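Local coordinates for protein apical membrane antigen 1, soluble form (Toxoplasma gondii, PDB 2X2Z) that takes part in host cell invasion as a parasite-surface component of the moving junction, the ring formed between parasite and host plasma membranes with rhoptry neck proteins, at residues Gly37-Val42 with Gln298-Gly303; Asp43-Arg48 with Trp291-Ser296; Lys123-Leu128 with Asn215-Ile220. One frame throughout, in Å; residues are numbered along the deposited sequence.

Contact 1. Residues Gly37-Val42 with Gln298-Gly303; sequences GQDKEV and QPHSGG
Gly37 slides under the imidazole of His300 in the close-packed part of a surface contact between region DI (strand 38-42) and a DII loop. Gly37 CA lies 4.2 Å from the centroid of the His300 ring, 15° off its normal, a CH-pi contact. The carbonyl reaches the same ring: Gly37 O stands over a face, 2.9 Å from His300 CE1, too far out of the ring plane to be a partner for the ring nitrogens. Gly37 and Gln38 together face Glu49 as a classic beta bulge at the start of the strand. The Asp39-Gln298 approach is equally close. CG beside the backbone N (chi1 -64°) aims the Asp39 carboxylate at Gln298; the carboxylate and amide planes lie 12° apart, nearly coplanar. Arg48 packs against Asp39, Gln298 and His300. The looser, wetter side is the edge of the exposed His300, where a water in the ring plane is hydrogen-bonded to His300 NE2 at 3.1 Å and donates to Gln38 O at 2.7 Å. Asp39 OD2 is 4.2 Å from His300 NE2, without touching it; so near a carboxylate, the imidazole would probably be easier to protonate, while water carries the clear polar link.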
# COMPACT_ATOMS: atom_id res chain seq x y z
N GLY A 37 -11.89 -5.31 -2.40
CA GLY A 37 -12.52 -5.73 -1.15
C GLY A 37 -14.05 -5.60 -1.07
O GLY A 37 -14.66 -6.05 -0.10
N GLN A 38 -14.67 -4.92 -2.01
CA GLN A 38 -16.14 -4.73 -2.02
C GLN A 38 -16.78 -5.28 -3.32
O GLN A 38 -16.10 -5.78 -4.23
CB GLN A 38 -16.49 -3.25 -1.86
CG GLN A 38 -16.43 -2.81 -0.43
CD GLN A 38 -16.60 -1.34 -0.21
OE1 GLN A 38 -16.70 -0.55 -1.16
NE2 GLN A 38 -16.66 -0.94 1.05
N ASP A 39 -18.11 -5.20 -3.40
CA ASP A 39 -18.85 -5.74 -4.54
C ASP A 39 -19.92 -4.76 -4.82
O ASP A 39 -20.53 -4.24 -3.88
CB ASP A 39 -19.47 -7.08 -4.24
CG ASP A 39 -18.42 -8.16 -3.95
OD1 ASP A 39 -17.70 -8.61 -4.90
OD2 ASP A 39 -18.36 -8.56 -2.76
N LYS A 40 -20.12 -4.46 -6.11
CA LYS A 40 -21.16 -3.53 -6.52
C LYS A 40 -21.73 -4.00 -7.85
O LYS A 40 -20.98 -4.47 -8.77
CB LYS A 40 -20.65 -2.07 -6.64
CG LYS A 40 -20.00 -1.50 -5.45
CD LYS A 40 -21.08 -0.83 -4.54
CE LYS A 40 -20.59 -0.70 -3.10
NZ LYS A 40 -19.52 0.36 -3.13
N GLU A 41 -23.05 -3.92 -7.94
CA GLU A 41 -23.73 -4.25 -9.18
C GLU A 41 -23.89 -3.02 -10.07
O GLU A 41 -24.23 -1.93 -9.60
CB GLU A 41 -25.10 -4.84 -8.86
CG GLU A 41 -25.84 -5.45 -10.04
CD GLU A 41 -27.29 -5.71 -9.66
OE1 GLU A 41 -28.14 -4.74 -9.78
OE2 GLU A 41 -27.54 -6.85 -9.18
N VAL A 42 -23.62 -3.22 -11.36
CA VAL A 42 -23.74 -2.20 -12.39
C VAL A 42 -24.35 -2.88 -13.63
O VAL A 42 -23.82 -3.91 -14.12
CB VAL A 42 -22.40 -1.57 -12.82
CG1 VAL A 42 -22.66 -0.58 -13.91
CG2 VAL A 42 -21.70 -0.92 -11.63
N GLN A 298 -14.15 -15.88 -4.10
CA GLN A 298 -13.20 -14.74 -4.01
C GLN A 298 -12.66 -14.54 -2.59
O GLN A 298 -13.42 -14.68 -1.63
CB GLN A 298 -13.87 -13.44 -4.52
CG GLN A 298 -14.89 -12.79 -3.64
CD GLN A 298 -15.80 -11.78 -4.39
OE1 GLN A 298 -16.52 -10.97 -3.75
NE2 GLN A 298 -15.77 -11.83 -5.71
N PRO A 299 -11.35 -14.24 -2.44
CA PRO A 299 -10.94 -13.97 -1.06
C PRO A 299 -11.08 -12.49 -0.74
O PRO A 299 -10.95 -11.63 -1.61
CB PRO A 299 -9.46 -14.35 -1.04
CG PRO A 299 -9.01 -14.26 -2.43
CD PRO A 299 -10.19 -14.34 -3.35
N HIS A 300 -11.29 -12.21 0.53
CA HIS A 300 -11.15 -10.87 1.03
C HIS A 300 -10.09 -11.01 2.08
O HIS A 300 -10.32 -11.67 3.07
CB HIS A 300 -12.45 -10.37 1.61
CG HIS A 300 -13.40 -9.87 0.58
ND1 HIS A 300 -14.60 -9.27 0.90
CD2 HIS A 300 -13.32 -9.85 -0.77
CE1 HIS A 300 -15.23 -8.94 -0.21
NE2 HIS A 300 -14.49 -9.30 -1.23
N SER A 301 -8.91 -10.42 1.86
CA SER A 301 -7.86 -10.47 2.87
C SER A 301 -8.22 -9.59 4.06
O SER A 301 -7.75 -9.85 5.17
CB SER A 301 -6.51 -10.00 2.28
OG SER A 301 -6.63 -8.69 1.85
N GLY A 302 -9.04 -8.58 3.83
CA GLY A 302 -9.38 -7.59 4.93
C GLY A 302 -8.10 -6.90 5.40
O GLY A 302 -8.02 -6.31 6.52
N GLY A 303 -7.04 -7.05 4.58
CA GLY A 303 -5.78 -6.40 4.89
C GLY A 303 -4.80 -7.21 5.67
O GLY A 303 -3.73 -6.73 6.01
O HOH W 1 -15.02 -8.29 -4.07

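Contact 2. Residues Asp43-Arg48 with Trp291-Ser296; sequences DGTLYR and WPLHQS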
# COMPACT_ATOMS: atom_id res chain seq x y z
N ASP A 43 -25.46 -2.30 -14.10
CA ASP A 43 -26.26 -2.85 -15.20
C ASP A 43 -26.56 -4.32 -15.01
O ASP A 43 -26.40 -5.09 -15.96
CB ASP A 43 -25.55 -2.67 -16.56
CG ASP A 43 -25.42 -1.21 -16.99
OD1 ASP A 43 -26.28 -0.33 -16.61
OD2 ASP A 43 -24.42 -0.98 -17.70
N GLY A 44 -26.94 -4.72 -13.79
CA GLY A 44 -27.44 -6.07 -13.54
C GLY A 44 -26.31 -7.09 -13.40
O GLY A 44 -26.58 -8.30 -13.26
N THR A 45 -25.06 -6.63 -13.42
CA THR A 45 -23.91 -7.53 -13.25
C THR A 45 -23.08 -7.19 -11.98
O THR A 45 -22.78 -6.02 -11.72
CB THR A 45 -23.02 -7.62 -14.55
OG1 THR A 45 -23.83 -8.09 -15.65
CG2 THR A 45 -21.81 -8.59 -14.36
N LEU A 46 -22.79 -8.20 -11.16
CA LEU A 46 -22.00 -7.99 -9.94
C LEU A 46 -20.45 -7.93 -10.14
O LEU A 46 -19.83 -8.93 -10.53
CB LEU A 46 -22.37 -9.04 -8.90
CG LEU A 46 -22.08 -8.69 -7.45
CD1 LEU A 46 -22.71 -7.32 -6.98
CD2 LEU A 46 -22.54 -9.85 -6.55
N TYR A 47 -19.87 -6.78 -9.83
CA TYR A 47 -18.41 -6.53 -10.01
C TYR A 47 -17.67 -6.32 -8.69
O TYR A 47 -18.24 -5.84 -7.68
CB TYR A 47 -18.18 -5.29 -10.87
CG TYR A 47 -18.72 -5.45 -12.28
CD1 TYR A 47 -19.94 -4.89 -12.62
CD2 TYR A 47 -18.03 -6.20 -13.25
CE1 TYR A 47 -20.46 -5.03 -13.88
CE2 TYR A 47 -18.57 -6.37 -14.53
CZ TYR A 47 -19.79 -5.78 -14.83
OH TYR A 47 -20.35 -5.90 -16.10
N ARG A 48 -16.38 -6.65 -8.70
CA ARG A 48 -15.53 -6.45 -7.55
C ARG A 48 -15.04 -5.03 -7.68
O ARG A 48 -14.85 -4.50 -8.81
CB ARG A 48 -14.38 -7.45 -7.58
CG ARG A 48 -14.83 -8.92 -7.45
CD ARG A 48 -13.66 -9.83 -7.20
NE ARG A 48 -13.33 -9.75 -5.78
CZ ARG A 48 -12.23 -10.21 -5.22
NH1 ARG A 48 -11.33 -10.93 -5.94
NH2 ARG A 48 -12.09 -10.00 -3.91
N TRP A 291 -13.76 -4.70 -15.60
CA TRP A 291 -13.74 -4.83 -14.14
C TRP A 291 -13.77 -6.33 -13.79
O TRP A 291 -14.42 -7.06 -14.47
CB TRP A 291 -14.98 -4.11 -13.54
CG TRP A 291 -15.17 -2.67 -14.05
CD1 TRP A 291 -14.17 -1.78 -14.33
CD2 TRP A 291 -16.41 -1.95 -14.27
NE1 TRP A 291 -14.69 -0.59 -14.77
CE2 TRP A 291 -16.06 -0.64 -14.72
CE3 TRP A 291 -17.78 -2.29 -14.15
CZ2 TRP A 291 -17.02 0.35 -15.03
CZ3 TRP A 291 -18.76 -1.28 -14.47
CH2 TRP A 291 -18.36 0.02 -14.89
N PRO A 292 -13.15 -6.75 -12.68
CA PRO A 292 -13.26 -8.13 -12.24
C PRO A 292 -14.69 -8.51 -11.87
O PRO A 292 -15.46 -7.67 -11.28
CB PRO A 292 -12.43 -8.16 -10.95
CG PRO A 292 -11.65 -6.84 -10.94
CD PRO A 292 -12.63 -5.90 -11.59
N LEU A 293 -15.04 -9.74 -12.21
CA LEU A 293 -16.36 -10.24 -11.87
C LEU A 293 -16.36 -10.79 -10.47
O LEU A 293 -15.39 -11.37 -10.03
CB LEU A 293 -16.80 -11.30 -12.87
CG LEU A 293 -16.94 -10.89 -14.34
CD1 LEU A 293 -16.83 -12.13 -15.26
CD2 LEU A 293 -18.22 -10.18 -14.60
N HIS A 294 -17.46 -10.57 -9.75
CA HIS A 294 -17.75 -11.29 -8.49
C HIS A 294 -17.64 -12.82 -8.70
O HIS A 294 -17.98 -13.34 -9.74
CB HIS A 294 -19.16 -10.92 -8.00
CG HIS A 294 -19.60 -11.70 -6.81
ND1 HIS A 294 -19.37 -11.28 -5.52
CD2 HIS A 294 -20.25 -12.89 -6.71
CE1 HIS A 294 -19.88 -12.17 -4.68
NE2 HIS A 294 -20.42 -13.15 -5.37
N GLN A 295 -17.05 -13.51 -7.74
CA GLN A 295 -16.89 -14.97 -7.77
C GLN A 295 -17.22 -15.41 -6.36
O GLN A 295 -16.68 -14.79 -5.43
CB GLN A 295 -15.43 -15.38 -7.99
CG GLN A 295 -14.89 -15.16 -9.36
CD GLN A 295 -13.40 -15.52 -9.48
OE1 GLN A 295 -12.92 -16.53 -8.94
NE2 GLN A 295 -12.68 -14.70 -10.19
N SER A 296 -18.03 -16.46 -6.22
CA SER A 296 -18.41 -17.09 -4.92
C SER A 296 -17.20 -17.27 -4.00
O SER A 296 -17.22 -16.87 -2.83
CB SER A 296 -19.06 -18.51 -5.13
OG SER A 296 -20.25 -18.50 -5.92
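Tyr47 and Leu293 form a single beta bridge, CA to CA 4.6 Å, between the DI hairpin of strands 38-42 and 45-49 and an irregular DII loop; residues 291-294 of that loop run at 95° to residues 45-48. Two backbone bonds frame the bridge: Arg48 N to Pro292 O at 2.9 Å, and His294 N to Leu46 O at 3.0 Å. The Tyr47 side chain leaves the bridge with CG anti to its carbonyl carbon (chi1 -63°). Its CB starts against Pro292 O, which then lies at the ring edge, in plane, 3.6 Å from Tyr47 CD2. Trp291 CE3 stands over the ring centre, nearest to CD1, CG and CE1; CE1 also comes near CZ3, and CD2 meets Trp291 CB. Further out, Tyr47 CE2 packs on Leu293 CD2 at 3.8 Å, and CZ still lies under Trp291 CE3. The aromatic pair is T-shaped, the indole edge toward the tyrosine face, planes 89° apart. Trp291 is itself fixed from DI, its NE1 bonded to Tyr167 O and its ring stacked on Tyr150. Arg48 lays its CG along Leu293 O, and its NH1 donates to Asp274 O. Leu46 CD2 sits over a face of the His294 imidazole, 3.6 Å from its centroid.

Contact 3. Residues Lys123-Leu128 with Asn215-Ile220; sequences KASTDL and NPDAFI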
# COMPACT_ATOMS: atom_id res chain seq x y z
N LYS A 123 -13.30 19.23 -0.25
CA LYS A 123 -12.99 19.59 1.13
C LYS A 123 -11.63 19.17 1.64
O LYS A 123 -11.20 19.70 2.66
CB LYS A 123 -14.06 19.11 2.12
CG LYS A 123 -15.19 20.13 2.30
CD LYS A 123 -16.42 19.72 1.55
CE LYS A 123 -17.58 20.69 1.80
NZ LYS A 123 -17.41 21.98 1.02
N ALA A 124 -10.95 18.23 0.98
CA ALA A 124 -9.70 17.72 1.55
C ALA A 124 -8.69 18.82 1.75
O ALA A 124 -8.58 19.76 0.94
CB ALA A 124 -9.10 16.59 0.67
N SER A 125 -7.92 18.70 2.81
CA SER A 125 -6.83 19.63 3.07
C SER A 125 -5.45 19.35 2.44
O SER A 125 -4.62 20.24 2.46
CB SER A 125 -6.72 19.88 4.57
OG SER A 125 -6.24 18.73 5.26
N THR A 126 -5.20 18.16 1.86
CA THR A 126 -3.92 17.91 1.22
C THR A 126 -4.14 17.59 -0.25
O THR A 126 -5.20 17.11 -0.63
CB THR A 126 -3.18 16.68 1.81
OG1 THR A 126 -4.00 15.51 1.68
CG2 THR A 126 -2.84 16.88 3.25
N ASP A 127 -3.12 17.80 -1.09
CA ASP A 127 -3.23 17.39 -2.51
C ASP A 127 -3.57 15.92 -2.73
O ASP A 127 -4.45 15.61 -3.54
CB ASP A 127 -1.97 17.81 -3.28
CG ASP A 127 -1.89 19.33 -3.41
OD1 ASP A 127 -0.88 19.86 -3.90
OD2 ASP A 127 -2.89 19.99 -3.01
N LEU A 128 -2.92 15.00 -2.02
CA LEU A 128 -3.25 13.57 -2.23
C LEU A 128 -4.72 13.35 -1.83
O LEU A 128 -5.48 12.61 -2.49
CB LEU A 128 -2.38 12.66 -1.36
CG LEU A 128 -2.11 11.24 -1.84
CD1 LEU A 128 -1.83 10.32 -0.66
CD2 LEU A 128 -3.12 10.68 -2.88
N ASN A 215 -13.41 9.84 3.69
CA ASN A 215 -12.99 10.81 4.69
C ASN A 215 -11.54 11.19 4.35
O ASN A 215 -10.59 10.67 4.94
CB ASN A 215 -13.11 10.21 6.09
CG ASN A 215 -14.58 9.94 6.52
OD1 ASN A 215 -15.00 8.79 6.59
ND2 ASN A 215 -15.33 11.00 6.84
N PRO A 216 -11.36 12.12 3.39
CA PRO A 216 -10.11 12.33 2.66
C PRO A 216 -8.97 12.91 3.52
O PRO A 216 -7.88 13.13 3.02
CB PRO A 216 -10.54 13.28 1.53
CG PRO A 216 -11.63 14.14 2.19
CD PRO A 216 -12.31 13.24 3.20
N ASP A 217 -9.20 13.13 4.81
CA ASP A 217 -8.06 13.62 5.63
C ASP A 217 -7.60 12.51 6.57
O ASP A 217 -6.52 12.61 7.12
CB ASP A 217 -8.35 14.88 6.46
CG ASP A 217 -8.51 16.15 5.63
OD1 ASP A 217 -7.97 16.30 4.52
OD2 ASP A 217 -9.19 17.07 6.12
N ALA A 218 -8.40 11.44 6.70
CA ALA A 218 -8.09 10.40 7.66
C ALA A 218 -6.74 9.64 7.38
O ALA A 218 -6.12 9.17 8.32
CB ALA A 218 -9.24 9.38 7.75
N PHE A 219 -6.30 9.61 6.12
CA PHE A 219 -5.16 8.74 5.76
C PHE A 219 -3.89 9.30 6.35
O PHE A 219 -2.90 8.58 6.63
CB PHE A 219 -5.06 8.58 4.24
CG PHE A 219 -4.52 9.82 3.56
CD1 PHE A 219 -3.13 10.02 3.48
CD2 PHE A 219 -5.38 10.73 2.98
CE1 PHE A 219 -2.58 11.17 2.87
CE2 PHE A 219 -4.88 11.93 2.36
CZ PHE A 219 -3.45 12.14 2.30
N ILE A 220 -3.93 10.61 6.61
CA ILE A 220 -2.75 11.35 7.00
C ILE A 220 -2.22 10.83 8.33
O ILE A 220 -0.99 10.70 8.54
CB ILE A 220 -3.09 12.85 7.19
CG1 ILE A 220 -3.45 13.48 5.85
CG2 ILE A 220 -1.94 13.57 7.84
CD1 ILE A 220 -4.27 14.74 6.00
O HOH W 2 -6.34 15.02 3.05
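Asp217 receives the backbone of Ser125: Ser125 N donates to Asp217 OD1 at 2.9 Å and 165°, and OD1 accepts with its syn lone pair, on the side of the other oxygen. Ser125 OG adds a weak bond to the same Asp217 OD1 at 3.1 Å. It can do so because its hydroxyl is turned in between N and the carbonyl carbon (chi1 70°), so one carboxylate oxygen collects two donors from one residue. Next to this polar clasp, Ala124 CB rests on Pro216 CB at 3.7 Å. Further along, Phe219 slides past Thr126, with Thr126 OG1 at the ring edge, 3.5 Å from Phe219 CZ, while Leu128 CD1 crosses obliquely to reach Phe219 CE1 at 3.7 Å. Thr126 CG2 and Ile220 CD1 meet tip to tip at 3.8 Å. Thr126 OG1 also donates to a water at 2.8 Å; that water lies near Pro216 O and Asp217 OD1 too, but at spacings so short that its exact place is doubtful.

The second shell sets these groups in position. Thr126 is the N-cap of helix 127-136, its OG1 accepting from Gly129 N, and a type I turn from Asn215 to Ala218 presents Pro216 and Asp217. Glu133, nearly two turns into helix 127-136, accepts from the backbone N of Lys123 (OE1) and Ala124 (OE2). The contact thus joins the N-cap region of helix 127-136 to the turn leading into helix 219-222, with Leu128 packed on Phe154 and Tyr156 of strand 150-157, and Ser125 and Leu128 backbone-bonded to Ser357 and Phe353 at the beginning of region DIII.

How the contacts relate
All three contacts lie in DI and DII of the predicted extracellular part of AMA1; the invasion function belongs to the whole protein. Contacts 1 and 2 form one DI-DII seam, their centres 10 Å apart. One hairpin supplies their DI sides, tied by Lys40 O to Tyr47 N at 2.8 Å, and a single DII loop supplies both partners. Arg48 NH2, 3.0 Å from Pro299 O in a weak hydrogen bond, links them further. Contact 3 lies within DI, nested along the chain inside the loops both others close, its nearest atoms about 11 Å from contact 1 and about 19 Å from contact 2. The glycan carried by Asn23 is about 14 Å from the His300 side chain.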